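PDB 4D7Q: ralf, proline/betaine transporter, which probably acts as a guanine nucleotide exchange factor through its Sec7 domain, here fused in a chimera to the capping domain of a related Rickettsia effector. Local coordinates for residues V268-E273 and L316-Q321. The protein carries 2 engineered substitutions. Numbering follows the deposited sequence.
Sequences VIIKDE and LKLAAQ
Leu318 reaches out from helix 313-325 to the end of strand 264-271, where it meets Ile270 and Asp272. Its CB already lies alongside the Asp272 carboxylate, 3.9 Å from OD2. With CG anti to the backbone N (chi1 -179°), the leucine extends away from its helix, and the fork at CG spreads two methyls over the strand end. CD1 comes within 3.8 Å of Asp272 OD2. CD2 has more neighbours: it lies 3.4 Å from the carbonyl O of Ile270, a van der Waals contact, and 4.4 Å from Ile270 CG2. A forked leucine suits this place because both methyls can lie beside OD2 while CD2 alone also reaches the Ile270 backbone and methyl.

Asp272 passes Leu318 in the opposite direction, so the leucine carbons lie against OD2, the same oxygen that also takes polar partners. OD1 accepts from the backbone N of Lys274 and Gly276, and OD2 from Gln314 NE2, which suits a short acidic side chain at the turn after the strand. A water bridges Asp272 OD2 (2.8 Å from the water O) and Gln321 OE1 (2.6 Å), linking turn to helix. Beta-branched Ile270 is buried, packing also on Phe239, Leu247 and Ile249. Both segments lie in the capping domain, the Rickettsia part of the chimera, and the contact is helix-on-sheet packing in which helix 313-325 reaches the end of strand 264-271 of the antiparallel sheet through Leu318.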
# COMPACT_ATOMS: atom_id res chain seq x y z
N VAL A 268 -13.61 -5.57 5.25
CA VAL A 268 -14.51 -6.31 6.11
C VAL A 268 -13.74 -6.46 7.43
O VAL A 268 -12.67 -7.07 7.44
CB VAL A 268 -14.83 -7.71 5.54
CG1 VAL A 268 -15.87 -8.42 6.40
CG2 VAL A 268 -15.26 -7.66 4.07
N ILE A 269 -14.27 -5.88 8.52
CA ILE A 269 -13.66 -5.95 9.84
C ILE A 269 -14.45 -6.98 10.62
O ILE A 269 -15.67 -6.84 10.77
CB ILE A 269 -13.58 -4.55 10.54
CG1 ILE A 269 -12.83 -3.47 9.65
CG2 ILE A 269 -12.97 -4.64 11.96
CD1 ILE A 269 -11.36 -3.77 9.26
N ILE A 270 -13.76 -8.05 11.05
CA ILE A 270 -14.38 -9.18 11.75
C ILE A 270 -13.80 -9.36 13.14
O ILE A 270 -12.58 -9.49 13.31
CB ILE A 270 -14.32 -10.49 10.92
CG1 ILE A 270 -14.92 -10.28 9.51
CG2 ILE A 270 -15.01 -11.65 11.66
CD1 ILE A 270 -14.77 -11.42 8.54
N LYS A 271 -14.71 -9.41 14.14
CA LYS A 271 -14.36 -9.61 15.53
C LYS A 271 -15.14 -10.78 16.09
O LYS A 271 -16.35 -10.89 15.85
CB LYS A 271 -14.59 -8.33 16.37
CG LYS A 271 -13.63 -7.20 15.97
CD LYS A 271 -13.92 -5.88 16.67
CE LYS A 271 -12.99 -4.81 16.16
NZ LYS A 271 -13.55 -3.44 16.34
N ASP A 272 -14.46 -11.66 16.80
CA ASP A 272 -15.12 -12.76 17.48
C ASP A 272 -15.38 -12.50 18.95
O ASP A 272 -15.17 -11.42 19.42
CB ASP A 272 -14.42 -14.09 17.25
CG ASP A 272 -13.02 -14.15 17.81
OD1 ASP A 272 -12.71 -13.54 18.83
OD2 ASP A 272 -12.20 -14.82 17.20
N GLU A 273 -15.85 -13.52 19.65
CA GLU A 273 -16.24 -13.41 21.06
C GLU A 273 -15.03 -13.42 22.04
O GLU A 273 -15.16 -13.09 23.18
CB GLU A 273 -17.30 -14.48 21.43
CG GLU A 273 -17.53 -15.57 20.38
CD GLU A 273 -18.95 -16.16 20.35
OE1 GLU A 273 -19.83 -15.72 21.14
OE2 GLU A 273 -19.18 -17.08 19.55
N LEU A 316 -4.67 -13.76 15.11
CA LEU A 316 -3.92 -14.56 14.15
C LEU A 316 -4.74 -15.81 13.79
O LEU A 316 -4.88 -16.13 12.61
CB LEU A 316 -2.53 -14.94 14.74
CG LEU A 316 -1.66 -15.91 13.91
CD1 LEU A 316 -1.28 -15.33 12.55
CD2 LEU A 316 -0.44 -16.33 14.66
N LYS A 317 -5.34 -16.47 14.81
CA LYS A 317 -6.20 -17.64 14.60
C LYS A 317 -7.41 -17.26 13.75
O LYS A 317 -7.71 -17.92 12.75
CB LYS A 317 -6.64 -18.21 15.95
CG LYS A 317 -7.30 -19.58 15.85
CD LYS A 317 -8.00 -19.94 17.14
CE LYS A 317 -8.82 -21.20 16.99
NZ LYS A 317 -9.18 -21.79 18.31
N LEU A 318 -8.10 -16.15 14.13
CA LEU A 318 -9.27 -15.65 13.39
C LEU A 318 -8.92 -15.34 11.93
O LEU A 318 -9.68 -15.77 11.05
CB LEU A 318 -9.91 -14.43 14.10
CG LEU A 318 -11.16 -13.80 13.46
CD1 LEU A 318 -12.35 -14.79 13.40
CD2 LEU A 318 -11.56 -12.56 14.19
N ALA A 319 -7.75 -14.70 11.67
CA ALA A 319 -7.33 -14.41 10.29
C ALA A 319 -7.13 -15.73 9.50
O ALA A 319 -7.65 -15.84 8.39
CB ALA A 319 -6.07 -13.55 10.25
N ALA A 320 -6.51 -16.77 10.13
CA ALA A 320 -6.35 -18.08 9.49
C ALA A 320 -7.68 -18.81 9.26
O ALA A 320 -7.83 -19.45 8.22
CB ALA A 320 -5.39 -18.97 10.27
N GLN A 321 -8.66 -18.69 10.22
CA GLN A 321 -10.01 -19.32 10.11
C GLN A 321 -10.79 -18.72 8.95
O GLN A 321 -11.43 -19.44 8.18
CB GLN A 321 -10.82 -19.16 11.41
CG GLN A 321 -10.28 -20.00 12.56
CD GLN A 321 -10.94 -19.72 13.89
OE1 GLN A 321 -10.97 -18.60 14.38
NE2 GLN A 321 -11.44 -20.76 14.52
O HOH W 1 -12.34 -17.50 16.26